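Local coordinates for oligopeptide-binding protein AppA (Bacillus subtilis, PDB 1XOC) that binds oligopeptides, including tetra- and pentapeptides, as the binding protein of an ABC permease that can replace the Opp system in sporulation and competence, at residues Val443-Asn447 / Ala448-Lys452; Gln475-Glu479 / Asp480-Thr484; Val129-Lys132 / Gly133-Glu136; Ile158-Lys161 / His162-Gly165; Met493-Pro496 / Glu497-Gly501. One frame throughout, in Å; residues are numbered along the deposited sequence.

Contact 1. Residues Val443-Asn447 / Ala448-Lys452; sequences VWYKN and AEADK. With ZN (zinc ion), chain K.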
loop_
_atom_site.group_PDB
_atom_site.type_symbol
_atom_site.label_atom_id
_atom_site.label_comp_id
_atom_site.label_asym_id
_atom_site.label_seq_id
_atom_site.Cartn_x
_atom_site.Cartn_y
_atom_site.Cartn_z
ATOM N N VAL A 443 14.483 2.768 -0.801
ATOM C CA VAL A 443 15.740 2.034 -1.072
ATOM C C VAL A 443 16.827 2.870 -1.759
ATOM O O VAL A 443 17.896 2.342 -2.117
ATOM C CB VAL A 443 15.490 0.732 -1.890
ATOM C CG1 VAL A 443 14.657 -0.278 -1.078
ATOM C CG2 VAL A 443 14.832 1.049 -3.249
ATOM N N TRP A 444 16.564 4.163 -1.961
ATOM C CA TRP A 444 17.562 5.061 -2.535
ATOM C C TRP A 444 17.992 4.687 -3.950
ATOM O O TRP A 444 19.161 4.810 -4.324
ATOM C CB TRP A 444 18.764 5.174 -1.594
ATOM C CG TRP A 444 18.446 5.954 -0.382
ATOM C CD1 TRP A 444 17.520 5.647 0.587
ATOM C CD2 TRP A 444 18.995 7.209 -0.032
ATOM N NE1 TRP A 444 17.497 6.633 1.544
ATOM C CE2 TRP A 444 18.386 7.613 1.181
ATOM C CE3 TRP A 444 19.960 8.044 -0.623
ATOM C CZ2 TRP A 444 18.708 8.815 1.813
ATOM C CZ3 TRP A 444 20.283 9.244 0.008
ATOM C CH2 TRP A 444 19.653 9.618 1.214
ATOM N N TYR A 445 17.015 4.288 -4.747
ATOM C CA TYR A 445 17.232 3.968 -6.143
ATOM C C TYR A 445 17.269 5.217 -7.015
ATOM O O TYR A 445 16.405 6.071 -6.940
ATOM C CB TYR A 445 16.099 3.058 -6.625
ATOM C CG TYR A 445 16.138 2.778 -8.101
ATOM C CD1 TYR A 445 17.177 2.084 -8.659
ATOM C CD2 TYR A 445 15.117 3.208 -8.934
ATOM C CE1 TYR A 445 17.205 1.813 -10.025
ATOM C CE2 TYR A 445 15.117 2.924 -10.279
ATOM C CZ TYR A 445 16.159 2.224 -10.820
ATOM O OH TYR A 445 16.157 1.967 -12.167
ATOM N N LYS A 446 18.290 5.314 -7.866
ATOM C CA LYS A 446 18.368 6.386 -8.849
ATOM C C LYS A 446 18.933 5.912 -10.177
ATOM O O LYS A 446 20.099 5.516 -10.256
ATOM C CB LYS A 446 19.239 7.529 -8.344
ATOM C CG LYS A 446 19.537 8.548 -9.445
ATOM C CD LYS A 446 19.912 9.892 -8.889
ATOM C CE LYS A 446 19.975 10.924 -9.987
ATOM N NZ LYS A 446 20.366 12.251 -9.454
ATOM N N ASN A 447 18.122 5.996 -11.227
ATOM C CA ASN A 447 18.606 5.809 -12.584
ATOM C C ASN A 447 18.146 7.050 -13.322
ATOM O O ASN A 447 16.958 7.227 -13.528
ATOM C CB ASN A 447 18.043 4.512 -13.193
ATOM C CG ASN A 447 18.377 4.343 -14.649
ATOM O OD1 ASN A 447 18.525 5.316 -15.372
ATOM N ND2 ASN A 447 18.506 3.093 -15.095
ATOM N N ALA A 448 19.081 7.921 -13.700
ATOM C CA ALA A 448 18.724 9.185 -14.296
ATOM C C ALA A 448 17.927 9.012 -15.593
ATOM O O ALA A 448 17.076 9.830 -15.911
ATOM C CB ALA A 448 19.978 10.015 -14.552
ATOM N N GLU A 449 18.215 7.961 -16.351
ATOM C CA GLU A 449 17.499 7.707 -17.593
ATOM C C GLU A 449 16.061 7.273 -17.280
ATOM O O GLU A 449 15.114 7.724 -17.907
ATOM C CB GLU A 449 18.262 6.699 -18.467
ATOM C CG GLU A 449 19.645 7.219 -18.912
ATOM C CD GLU A 449 20.312 6.356 -19.998
ATOM O OE1 GLU A 449 19.659 5.401 -20.485
ATOM O OE2 GLU A 449 21.491 6.626 -20.384
ATOM N N ALA A 450 15.893 6.444 -16.268
ATOM C CA ALA A 450 14.559 6.050 -15.826
ATOM C C ALA A 450 13.777 7.247 -15.267
ATOM O O ALA A 450 12.567 7.374 -15.509
ATOM C CB ALA A 450 14.644 4.949 -14.781
ATOM N N ASP A 451 14.465 8.119 -14.522
ATOM C CA ASP A 451 13.847 9.341 -13.977
ATOM C C ASP A 451 13.177 10.131 -15.094
ATOM O O ASP A 451 12.016 10.508 -15.003
ATOM C CB ASP A 451 14.898 10.253 -13.335
ATOM C CG ASP A 451 15.275 9.850 -11.916
ATOM O OD1 ASP A 451 14.610 8.969 -11.332
ATOM O OD2 ASP A 451 16.236 10.467 -11.388
ATOM N N LYS A 452 13.939 10.380 -16.151
ATOM C CA LYS A 452 13.446 11.126 -17.288
ATOM C C LYS A 452 12.225 10.474 -17.945
ATOM O O LYS A 452 11.272 11.149 -18.301
ATOM C CB LYS A 452 14.559 11.288 -18.323
ATOM C CG LYS A 452 14.120 12.127 -19.516
ATOM C CD LYS A 452 15.270 12.681 -20.349
ATOM C CE LYS A 452 14.881 13.998 -21.044
ATOM N NZ LYS A 452 13.485 14.024 -21.568
HETATM ZN ZN ZN K . 20.731 5.262 -22.135
HETATM O O HOH W 1 15.391 6.409 -10.636
HETATM O O HOH W 2 21.061 6.751 -23.454
#
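Asn447 reaches forward over the first turn of the helix that starts at Ala448. Its CB lies 3.8 Å from Ala450 CB, a small apolar touch at the foot of the side chain. CG stands anti to the backbone nitrogen (chi1 173°), which carries the amide over the N-H groups of that turn. At the tip, OD1 accepts a fairly straight bond from Ala450 N at 3.0 Å, the donor lying well above the carbonyl plane, and a weak, bent one from Glu449 N at 2.8 Å. ND2, the other branch, donates to Asp480 of helix 463-480. This is an N-cap: the side chain takes up amide hydrogens that the first turn leaves without a helical acceptor, while Asn447 O begins the i to i+4 ladder by accepting from Asp451 N at 2.8 Å. With an alanine here, the amides of Glu449 and Ala450 would probably lose their side-chain acceptor, and Asp480 one of its donors. On the flank, water 1 accepts from Asn447 N and can donate to Asp451 OD1, whereas OD2 of that carboxylate is held by Ser433. Lys446 crosses Asp451 at about a right angle, its CE 4.0 Å from Asp451 OD2. Glu449 points outward and chelates a zinc ion through OE1 at 2.0 Å and OE2 at 2.4 Å; OE1 also accepts a hydrogen bond from Lys476 NZ.

Contact 2. Residues Gln475-Glu479 / Asp480-Thr484; sequences QKIAE and DQPYT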
loop_
_atom_site.group_PDB
_atom_site.type_symbol
_atom_site.label_atom_id
_atom_site.label_comp_id
_atom_site.label_asym_id
_atom_site.label_seq_id
_atom_site.Cartn_x
_atom_site.Cartn_y
_atom_site.Cartn_z
ATOM N N GLN A 475 11.730 -2.165 -18.400
ATOM C CA GLN A 475 13.044 -2.704 -18.736
ATOM C C GLN A 475 14.135 -2.177 -17.818
ATOM O O GLN A 475 14.971 -2.935 -17.360
ATOM C CB GLN A 475 13.430 -2.386 -20.186
ATOM C CG GLN A 475 12.720 -3.236 -21.213
ATOM C CD GLN A 475 13.167 -4.683 -21.233
ATOM O OE1 GLN A 475 12.514 -5.519 -21.854
ATOM N NE2 GLN A 475 14.277 -4.990 -20.562
ATOM N N LYS A 476 14.155 -0.870 -17.599
ATOM C CA LYS A 476 15.204 -0.261 -16.784
ATOM C C LYS A 476 15.102 -0.702 -15.325
ATOM O O LYS A 476 16.108 -1.032 -14.712
ATOM C CB LYS A 476 15.182 1.262 -16.894
ATOM C CG LYS A 476 15.623 1.755 -18.271
ATOM C CD LYS A 476 16.089 3.207 -18.255
ATOM C CE LYS A 476 16.684 3.619 -19.599
ATOM N NZ LYS A 476 17.979 2.937 -19.921
ATOM N N ILE A 477 13.896 -0.720 -14.776
ATOM C CA ILE A 477 13.724 -1.167 -13.388
ATOM C C ILE A 477 14.113 -2.638 -13.247
ATOM O O ILE A 477 14.826 -3.025 -12.319
ATOM C CB ILE A 477 12.287 -0.899 -12.888
ATOM C CG1 ILE A 477 12.060 0.607 -12.844
ATOM C CG2 ILE A 477 12.052 -1.514 -11.491
ATOM C CD1 ILE A 477 10.638 1.033 -12.717
ATOM N N ALA A 478 13.650 -3.467 -14.173
ATOM C CA ALA A 478 14.034 -4.881 -14.174
ATOM C C ALA A 478 15.548 -5.066 -14.269
ATOM O O ALA A 478 16.135 -5.797 -13.483
ATOM C CB ALA A 478 13.332 -5.622 -15.290
ATOM N N GLU A 479 16.193 -4.388 -15.206
ATOM C CA GLU A 479 17.649 -4.495 -15.338
ATOM C C GLU A 479 18.363 -4.089 -14.043
ATOM O O GLU A 479 19.326 -4.726 -13.629
ATOM C CB GLU A 479 18.152 -3.648 -16.518
ATOM C CG GLU A 479 19.685 -3.438 -16.570
ATOM C CD GLU A 479 20.498 -4.711 -16.866
ATOM O OE1 GLU A 479 19.889 -5.767 -17.161
ATOM O OE2 GLU A 479 21.757 -4.646 -16.822
ATOM N N ASP A 480 17.895 -3.018 -13.411
ATOM C CA ASP A 480 18.583 -2.454 -12.247
ATOM C C ASP A 480 18.340 -3.203 -10.932
ATOM O O ASP A 480 19.133 -3.091 -10.002
ATOM C CB ASP A 480 18.203 -0.969 -12.092
ATOM C CG ASP A 480 18.727 -0.112 -13.234
ATOM O OD1 ASP A 480 19.612 -0.576 -13.995
ATOM O OD2 ASP A 480 18.267 1.044 -13.365
ATOM N N GLN A 481 17.267 -3.986 -10.858
ATOM C CA GLN A 481 16.949 -4.764 -9.673
ATOM C C GLN A 481 17.059 -3.928 -8.390
ATOM O O GLN A 481 17.750 -4.326 -7.450
ATOM C CB GLN A 481 17.838 -6.005 -9.566
ATOM C CG GLN A 481 17.593 -7.041 -10.667
ATOM C CD GLN A 481 16.258 -7.747 -10.521
ATOM O OE1 GLN A 481 16.096 -8.583 -9.622
ATOM N NE2 GLN A 481 15.314 -7.451 -11.417
ATOM N N PRO A 482 16.330 -2.795 -8.317
ATOM C CA PRO A 482 16.334 -2.071 -7.049
ATOM C C PRO A 482 15.680 -2.921 -5.947
ATOM O O PRO A 482 15.995 -2.769 -4.754
ATOM C CB PRO A 482 15.511 -0.834 -7.361
ATOM C CG PRO A 482 14.615 -1.244 -8.516
ATOM C CD PRO A 482 15.456 -2.160 -9.324
ATOM N N TYR A 483 14.774 -3.798 -6.374
ATOM C CA TYR A 483 14.197 -4.847 -5.554
ATOM C C TYR A 483 14.492 -6.193 -6.214
ATOM O O TYR A 483 14.700 -6.256 -7.429
ATOM C CB TYR A 483 12.663 -4.774 -5.520
ATOM C CG TYR A 483 11.966 -3.520 -5.021
ATOM C CD1 TYR A 483 12.589 -2.567 -4.238
ATOM C CD2 TYR A 483 10.621 -3.307 -5.336
ATOM C CE1 TYR A 483 11.895 -1.455 -3.760
ATOM C CE2 TYR A 483 9.916 -2.191 -4.860
ATOM C CZ TYR A 483 10.540 -1.282 -4.078
ATOM O OH TYR A 483 9.821 -0.188 -3.640
ATOM N N THR A 484 14.461 -7.254 -5.403
ATOM C CA THR A 484 14.180 -8.589 -5.886
ATOM C C THR A 484 12.672 -8.766 -5.814
ATOM O O THR A 484 12.078 -8.789 -4.733
ATOM C CB THR A 484 14.918 -9.685 -5.072
ATOM O OG1 THR A 484 16.314 -9.514 -5.264
ATOM C CG2 THR A 484 14.553 -11.023 -5.509
#
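Lys476 O takes an i to i+4 bond near the end of helix 463-480, from Asp480 N at 3.0 Å. The Asp480 carboxylate folds back beside this carbonyl, its CG 3.1 Å from Lys476 O, and its OD2 is engaged by Tyr445 and Asn447. The next such bond runs from Gln481 N to Ile477 O at 3.0 Å, and Pro482 CD also lies against that oxygen. The branch CG2 of Ile477 packs on Pro482 CG at 3.9 Å, the two side chains crossing at about a right angle. Ala478 O is gripped by the Gln481 side chain: NE2 donates at 2.8 Å almost straight, in the carbonyl plane on a lone pair, and this oxygen lies within 6° of the amide plane. Gln481 N adds a weak bond to the same oxygen. A bend at chi2 (-70°) curls the Gln481 chain back to this helix end, and OE1 goes to Thr288. Glu479 makes a salt bridge with Lys281 through OE2. Gln481 leaves the helix with positive phi, and Pro482, lacking an N-H, then leads into strand 483-496. A leucine in place of Gln481 would probably leave Ala478 O without its straight side-chain donor and cost Thr288 one of its partners. The chemistry implies a buried helix C-terminus where Gln481 serves Ile477 O and Ala478 O through its backbone and side-chain amides, while Arg284 takes the carbonyls of Asp480 and Gln481.

Contact 3. Residues Val129-Lys132 / Gly133-Glu136; sequences VEKK and GDYE. With ZN (zinc ion), chain G.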
loop_
_atom_site.group_PDB
_atom_site.type_symbol
_atom_site.label_atom_id
_atom_site.label_comp_id
_atom_site.label_asym_id
_atom_site.label_seq_id
_atom_site.Cartn_x
_atom_site.Cartn_y
_atom_site.Cartn_z
ATOM N N VAL A 129 -5.836 25.481 -5.142
ATOM C CA VAL A 129 -7.157 24.935 -4.932
ATOM C C VAL A 129 -8.011 26.071 -4.388
ATOM O O VAL A 129 -7.651 26.665 -3.366
ATOM C CB VAL A 129 -7.177 23.750 -3.893
ATOM C CG1 VAL A 129 -8.580 23.265 -3.618
ATOM C CG2 VAL A 129 -6.249 22.654 -4.321
ATOM N N GLU A 130 -9.122 26.399 -5.088
ATOM C CA GLU A 130 -9.883 27.624 -4.854
ATOM C C GLU A 130 -11.335 27.337 -4.592
ATOM O O GLU A 130 -11.935 26.519 -5.261
ATOM C CB GLU A 130 -9.833 28.529 -6.098
ATOM C CG GLU A 130 -8.457 28.942 -6.469
ATOM C CD GLU A 130 -8.414 29.841 -7.653
ATOM O OE1 GLU A 130 -9.418 29.888 -8.394
ATOM O OE2 GLU A 130 -7.369 30.504 -7.844
ATOM N N LYS A 131 -11.903 28.039 -3.630
ATOM C CA LYS A 131 -13.325 27.961 -3.370
ATOM C C LYS A 131 -14.056 28.824 -4.369
ATOM O O LYS A 131 -13.756 30.008 -4.508
ATOM C CB LYS A 131 -13.610 28.486 -1.960
ATOM C CG LYS A 131 -15.074 28.402 -1.560
ATOM C CD LYS A 131 -15.264 28.902 -0.154
ATOM C CE LYS A 131 -16.714 28.871 0.248
ATOM N NZ LYS A 131 -16.863 29.393 1.644
ATOM N N LYS A 132 -15.018 28.211 -5.045
ATOM C CA LYS A 132 -15.869 28.922 -6.017
ATOM C C LYS A 132 -17.321 29.059 -5.571
ATOM O O LYS A 132 -18.094 29.727 -6.225
ATOM C CB LYS A 132 -15.768 28.260 -7.384
ATOM C CG LYS A 132 -14.323 28.308 -7.927
ATOM C CD LYS A 132 -13.959 29.749 -8.261
ATOM C CE LYS A 132 -12.791 29.843 -9.216
ATOM N NZ LYS A 132 -12.346 31.265 -9.335
ATOM N N GLY A 133 -17.672 28.478 -4.439
ATOM C CA GLY A 133 -19.018 28.563 -3.912
ATOM C C GLY A 133 -19.065 27.678 -2.698
ATOM O O GLY A 133 -18.085 26.989 -2.403
ATOM N N ASP A 134 -20.182 27.684 -1.972
ATOM C CA ASP A 134 -20.265 26.864 -0.771
ATOM C C ASP A 134 -20.005 25.377 -1.026
ATOM O O ASP A 134 -19.522 24.673 -0.142
ATOM C CB ASP A 134 -21.613 27.031 -0.064
ATOM C CG ASP A 134 -21.801 28.416 0.518
ATOM O OD1 ASP A 134 -20.800 29.126 0.777
ATOM O OD2 ASP A 134 -22.970 28.772 0.716
ATOM N N TYR A 135 -20.333 24.900 -2.215
ATOM C CA TYR A 135 -20.174 23.501 -2.570
ATOM C C TYR A 135 -19.380 23.314 -3.856
ATOM O O TYR A 135 -19.545 22.321 -4.542
ATOM C CB TYR A 135 -21.552 22.855 -2.690
ATOM C CG TYR A 135 -22.290 22.937 -1.385
ATOM C CD1 TYR A 135 -22.077 22.005 -0.390
ATOM C CD2 TYR A 135 -23.200 23.964 -1.151
ATOM C CE1 TYR A 135 -22.746 22.080 0.821
ATOM C CE2 TYR A 135 -23.885 24.044 0.062
ATOM C CZ TYR A 135 -23.645 23.092 1.037
ATOM O OH TYR A 135 -24.340 23.185 2.223
ATOM N N GLU A 136 -18.496 24.247 -4.171
ATOM C CA GLU A 136 -17.773 24.164 -5.436
ATOM C C GLU A 136 -16.315 24.550 -5.295
ATOM O O GLU A 136 -15.996 25.573 -4.685
ATOM C CB GLU A 136 -18.398 25.020 -6.493
ATOM C CG GLU A 136 -17.862 24.852 -7.909
ATOM C CD GLU A 136 -18.885 25.243 -8.954
ATOM O OE1 GLU A 136 -19.737 26.117 -8.628
ATOM O OE2 GLU A 136 -18.839 24.683 -10.098
HETATM ZN ZN ZN G . -8.381 31.666 -9.454
HETATM O O HOH W 3 -9.919 30.974 -11.019
HETATM O O HOH W 4 -9.669 33.327 -8.578
#
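A classic beta bulge opens the hairpin between strands 126-133 and 136-141: Lys132 and Gly133 together face the single residue Glu136. Lys132 N donates to Glu136 O at 2.8 Å, a straight bond with the donor 35° out of the carbonyl plane, and Gly133 N adds a weak one to the same oxygen. Lys132 CB lies 4.0 Å from Glu136 CG, and the Glu136 carboxylate pairs with Lys85. A type I turn from Gly133 to Glu136 then reverses the chain. Lys131 runs fully extended along this turn, its CG anti to the backbone nitrogen (chi1 -178°), which lays the aliphatic part beside Gly133 O, with CG at 3.4 Å and CE at 3.5 Å from that oxygen. Its NZ is 4.0 Å from Asp134 OD1, too far for a salt bridge, and has its firm partner in Asp101 near the start of helix 100-108. Lys132 takes the opposite course: bent at chi2 (-69°), it turns back along its own strand toward Glu130, two residues earlier. There NZ makes a weak salt bridge of 3.4 Å to Glu130 OE1 and donates to water 3. Glu130 chelates a zinc ion through both oxygens, OE1 at 2.3 Å and OE2 at 2.2 Å, and waters 3 and 4 also bind the metal. The whole is a classic bulge merging into a type I turn, which closes the hairpin at the outer strand of the five-stranded antiparallel sheet.

Contact 4. Residues Ile158-Lys161 / His162-Gly165; sequences ILPK and HILG. With ZN (zinc ion), chain C.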
loop_
_atom_site.group_PDB
_atom_site.type_symbol
_atom_site.label_atom_id
_atom_site.label_comp_id
_atom_site.label_asym_id
_atom_site.label_seq_id
_atom_site.Cartn_x
_atom_site.Cartn_y
_atom_site.Cartn_z
ATOM N N ILE A 158 -11.402 13.825 3.240
ATOM C CA ILE A 158 -11.773 15.203 3.504
ATOM C C ILE A 158 -11.847 15.444 5.030
ATOM O O ILE A 158 -12.614 14.792 5.775
ATOM C CB ILE A 158 -13.103 15.600 2.754
ATOM C CG1 ILE A 158 -12.987 15.365 1.243
ATOM C CG2 ILE A 158 -13.435 17.015 3.058
ATOM C CD1 ILE A 158 -11.803 15.975 0.588
ATOM N N LEU A 159 -11.063 16.425 5.473
ATOM C CA LEU A 159 -10.964 16.753 6.894
ATOM C C LEU A 159 -11.786 17.994 7.256
ATOM O O LEU A 159 -11.989 18.873 6.415
ATOM C CB LEU A 159 -9.502 17.002 7.262
ATOM C CG LEU A 159 -8.501 15.889 6.932
ATOM C CD1 LEU A 159 -7.090 16.383 7.216
ATOM C CD2 LEU A 159 -8.784 14.644 7.736
ATOM N N PRO A 160 -12.252 18.097 8.518
ATOM C CA PRO A 160 -13.046 19.229 8.957
ATOM C C PRO A 160 -12.216 20.476 9.314
ATOM O O PRO A 160 -11.501 20.505 10.333
ATOM C CB PRO A 160 -13.768 18.682 10.192
ATOM C CG PRO A 160 -12.872 17.644 10.711
ATOM C CD PRO A 160 -12.166 17.056 9.540
ATOM N N LYS A 161 -12.349 21.518 8.502
ATOM C CA LYS A 161 -11.650 22.756 8.728
ATOM C C LYS A 161 -12.054 23.388 10.058
ATOM O O LYS A 161 -11.235 24.007 10.742
ATOM C CB LYS A 161 -11.885 23.749 7.610
ATOM C CG LYS A 161 -11.044 24.991 7.715
ATOM C CD LYS A 161 -11.301 25.940 6.556
ATOM C CE LYS A 161 -10.451 27.166 6.658
ATOM N NZ LYS A 161 -10.794 28.216 5.622
ATOM N N HIS A 162 -13.320 23.247 10.444
ATOM C CA HIS A 162 -13.758 23.860 11.691
ATOM C C HIS A 162 -13.141 23.204 12.904
ATOM O O HIS A 162 -13.241 23.726 14.018
ATOM C CB HIS A 162 -15.288 23.871 11.821
ATOM C CG HIS A 162 -15.926 22.525 11.753
ATOM N ND1 HIS A 162 -16.577 22.075 10.621
ATOM C CD2 HIS A 162 -16.045 21.543 12.677
ATOM C CE1 HIS A 162 -17.057 20.863 10.852
ATOM N NE2 HIS A 162 -16.735 20.509 12.086
ATOM N N ILE A 163 -12.466 22.070 12.697
ATOM C CA ILE A 163 -11.682 21.476 13.790
ATOM C C ILE A 163 -10.179 21.770 13.639
ATOM O O ILE A 163 -9.493 22.135 14.626
ATOM C CB ILE A 163 -11.912 19.953 13.900
ATOM C CG1 ILE A 163 -13.407 19.640 14.139
ATOM C CG2 ILE A 163 -11.045 19.366 15.042
ATOM C CD1 ILE A 163 -13.757 18.192 14.232
ATOM N N LEU A 164 -9.664 21.575 12.429
ATOM C CA LEU A 164 -8.202 21.568 12.202
ATOM C C LEU A 164 -7.639 22.792 11.492
ATOM O O LEU A 164 -6.407 22.891 11.328
ATOM C CB LEU A 164 -7.837 20.362 11.345
ATOM C CG LEU A 164 -8.135 19.018 11.970
ATOM C CD1 LEU A 164 -7.953 17.906 10.996
ATOM C CD2 LEU A 164 -7.245 18.822 13.224
ATOM N N GLY A 165 -8.519 23.712 11.107
ATOM C CA GLY A 165 -8.170 24.795 10.195
ATOM C C GLY A 165 -7.182 25.793 10.762
ATOM O O GLY A 165 -6.528 26.541 10.019
HETATM ZN ZN ZN C . -17.303 23.171 8.808
HETATM O O HOH W 5 -15.419 23.380 8.143
HETATM O O HOH W 6 -17.695 24.859 7.372
HETATM O O HOH W 7 -19.431 23.019 9.107
HETATM O O HOH W 8 -17.441 25.216 9.590
HETATM O O HOH W 9 -17.506 21.636 7.716
#
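Pro160 gathers the tight part of this turn around itself. Its CG meets Ile163 CD1 at 3.7 Å, and its CB sits over one face of the His162 ring, 4.2 Å from the centroid, a CH-pi contact. Beside it, Leu159 CB touches Leu164 CD1 at 4.1 Å, and Phe105 of helix 100-108 packs against Leu164. Pro160 is the N-cap residue of the short helix 161-164, and its carbonyl oxygen holds two amides: Leu164 N at 3.0 Å in the carbonyl plane, and Ile163 N at 3.0 Å from above that plane. Lys161 O follows with Gly165 N at 2.8 Å. The solvent side is looser. Lys161 extends outward, while His162 CG sits between the backbone nitrogen and the carbonyl carbon (chi1 58°), which brings the ring back under Pro160. ND1 then binds a zinc ion at 2.2 Å whose other five ligands are waters, one of them accepting a weak hydrogen bond from His162 N; NE2 is fixed by Asp94.

Contact 5. Residues Met493-Pro496 / Glu497-Gly501; sequences MAMP and ENLEG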
loop_
_atom_site.group_PDB
_atom_site.type_symbol
_atom_site.label_atom_id
_atom_site.label_comp_id
_atom_site.label_asym_id
_atom_site.label_seq_id
_atom_site.Cartn_x
_atom_site.Cartn_y
_atom_site.Cartn_z
ATOM N N MET A 493 -10.294 -14.357 1.274
ATOM C CA MET A 493 -11.072 -13.619 2.257
ATOM C C MET A 493 -12.163 -14.492 2.861
ATOM O O MET A 493 -13.151 -14.835 2.188
ATOM C CB MET A 493 -11.666 -12.356 1.635
ATOM C CG MET A 493 -10.649 -11.536 0.858
ATOM S SD MET A 493 -9.238 -11.066 1.865
ATOM C CE MET A 493 -10.056 -10.198 3.185
ATOM N N ALA A 494 -11.968 -14.861 4.129
ATOM C CA ALA A 494 -12.969 -15.591 4.903
ATOM C C ALA A 494 -13.957 -14.622 5.531
ATOM O O ALA A 494 -13.560 -13.608 6.060
ATOM C CB ALA A 494 -12.307 -16.395 5.965
ATOM N N MET A 495 -15.252 -14.962 5.449
ATOM C CA MET A 495 -16.319 -14.081 5.911
ATOM C C MET A 495 -17.521 -14.934 6.315
ATOM O O MET A 495 -17.603 -16.096 5.951
ATOM C CB MET A 495 -16.731 -13.097 4.821
ATOM C CG MET A 495 -17.289 -13.778 3.604
ATOM S SD MET A 495 -17.365 -12.653 2.215
ATOM C CE MET A 495 -15.655 -12.613 1.781
ATOM N N PRO A 496 -18.459 -14.347 7.069
ATOM C CA PRO A 496 -19.620 -15.143 7.457
ATOM C C PRO A 496 -20.386 -15.690 6.253
ATOM O O PRO A 496 -20.523 -14.994 5.246
ATOM C CB PRO A 496 -20.472 -14.140 8.248
ATOM C CG PRO A 496 -19.504 -13.148 8.749
ATOM C CD PRO A 496 -18.543 -12.992 7.593
ATOM N N GLU A 497 -20.877 -16.923 6.340
ATOM C CA GLU A 497 -21.514 -17.544 5.161
ATOM C C GLU A 497 -22.779 -16.786 4.761
ATOM O O GLU A 497 -23.172 -16.804 3.587
ATOM C CB GLU A 497 -21.775 -19.036 5.355
ATOM C CG GLU A 497 -22.817 -19.410 6.377
ATOM C CD GLU A 497 -22.926 -20.923 6.540
ATOM O OE1 GLU A 497 -23.623 -21.378 7.479
ATOM O OE2 GLU A 497 -22.316 -21.659 5.713
ATOM N N ASN A 498 -23.381 -16.081 5.721
ATOM C CA ASN A 498 -24.582 -15.276 5.477
ATOM C C ASN A 498 -24.307 -13.807 5.170
ATOM O O ASN A 498 -25.226 -13.000 5.142
ATOM C CB ASN A 498 -25.579 -15.409 6.654
ATOM C CG ASN A 498 -24.994 -14.963 7.973
ATOM O OD1 ASN A 498 -23.813 -15.155 8.225
ATOM N ND2 ASN A 498 -25.823 -14.375 8.840
ATOM N N LEU A 499 -23.046 -13.444 4.914
ATOM C CA LEU A 499 -22.723 -12.069 4.550
ATOM C C LEU A 499 -23.136 -11.831 3.111
ATOM O O LEU A 499 -22.665 -12.553 2.222
ATOM C CB LEU A 499 -21.220 -11.788 4.699
ATOM C CG LEU A 499 -20.854 -10.301 4.588
ATOM C CD1 LEU A 499 -21.173 -9.539 5.884
ATOM C CD2 LEU A 499 -19.404 -10.140 4.216
ATOM N N GLU A 500 -23.976 -10.824 2.884
ATOM C CA GLU A 500 -24.503 -10.481 1.565
ATOM C C GLU A 500 -24.066 -9.067 1.234
ATOM O O GLU A 500 -23.632 -8.315 2.113
ATOM C CB GLU A 500 -26.028 -10.574 1.567
ATOM C CG GLU A 500 -26.569 -11.928 1.958
ATOM C CD GLU A 500 -26.183 -13.042 0.981
ATOM O OE1 GLU A 500 -26.187 -14.232 1.393
ATOM O OE2 GLU A 500 -25.869 -12.728 -0.187
ATOM N N GLY A 501 -24.122 -8.724 -0.047
ATOM C CA GLY A 501 -23.723 -7.418 -0.522
ATOM C C GLY A 501 -22.237 -7.201 -0.691
ATOM O O GLY A 501 -21.810 -6.094 -1.023
#
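Pro496 and Leu499 are the two ends of a type I turn that carries the chain out of strand 483-496. Leu499 N donates to Pro496 O at 3.0 Å; the bond is straight at the hydrogen, but the donor stands 61° out of the carbonyl plane. On the apolar side of this closure Leu499 CB lies 4.1 Å from Pro496 CD, the two side chains crossing at a slant. Leu499 CG is anti to its nitrogen (chi1 -169°), which directs CD2 back to Met495, 3.8 Å from SD and 4.0 Å from CB. The Met495 chain comes across it at about a right angle, its CG wedged between backbone nitrogen and carbonyl carbon (chi1 62°) and its end folded at chi3. Pro496 CB meets a polar neighbour instead: Asn498 OD1 comes within 3.5 Å, while ND2 of that amide donates to the carbonyl of Ala519 near the chain's end. Glu497, at the outer corner, touches the Pro496 carbonyl carbon with CB. Leu518 of strand 517-518 packs on both Pro496 and Leu499, and Lys257 donates to the carbonyls of Glu497 and Leu499. With a single hydrogen bond joining 493-496 to 497-501, the turn probably relies largely on hydrophobic burial of Met495, Pro496 and Leu499, and the polar bonds round its rim go to other parts of the chain.

In the fold
Contacts 1 and 2 form one unit, their centres 10 Å apart. Asp480 at the end of helix 463-480 binds Tyr445 OH (2.6 Å from its OD2) and Asn447 ND2 (2.7 Å from the same OD2), so the start of helix 448-457 is tied to the end of the next helix, and Tyr445 CD1 packs on Pro482 CB at 3.6 Å. Strand 483-496 runs on from contact 2 to contact 5, whose centre is about 40 Å away across the middle of the chain. Contacts 3 and 4 lie near each other, centres about 15 Å apart, both beside helix 100-108. Zinc ions are bound at contacts 1, 3 and 4, and another lies about 3 Å from the Asp134 side chain.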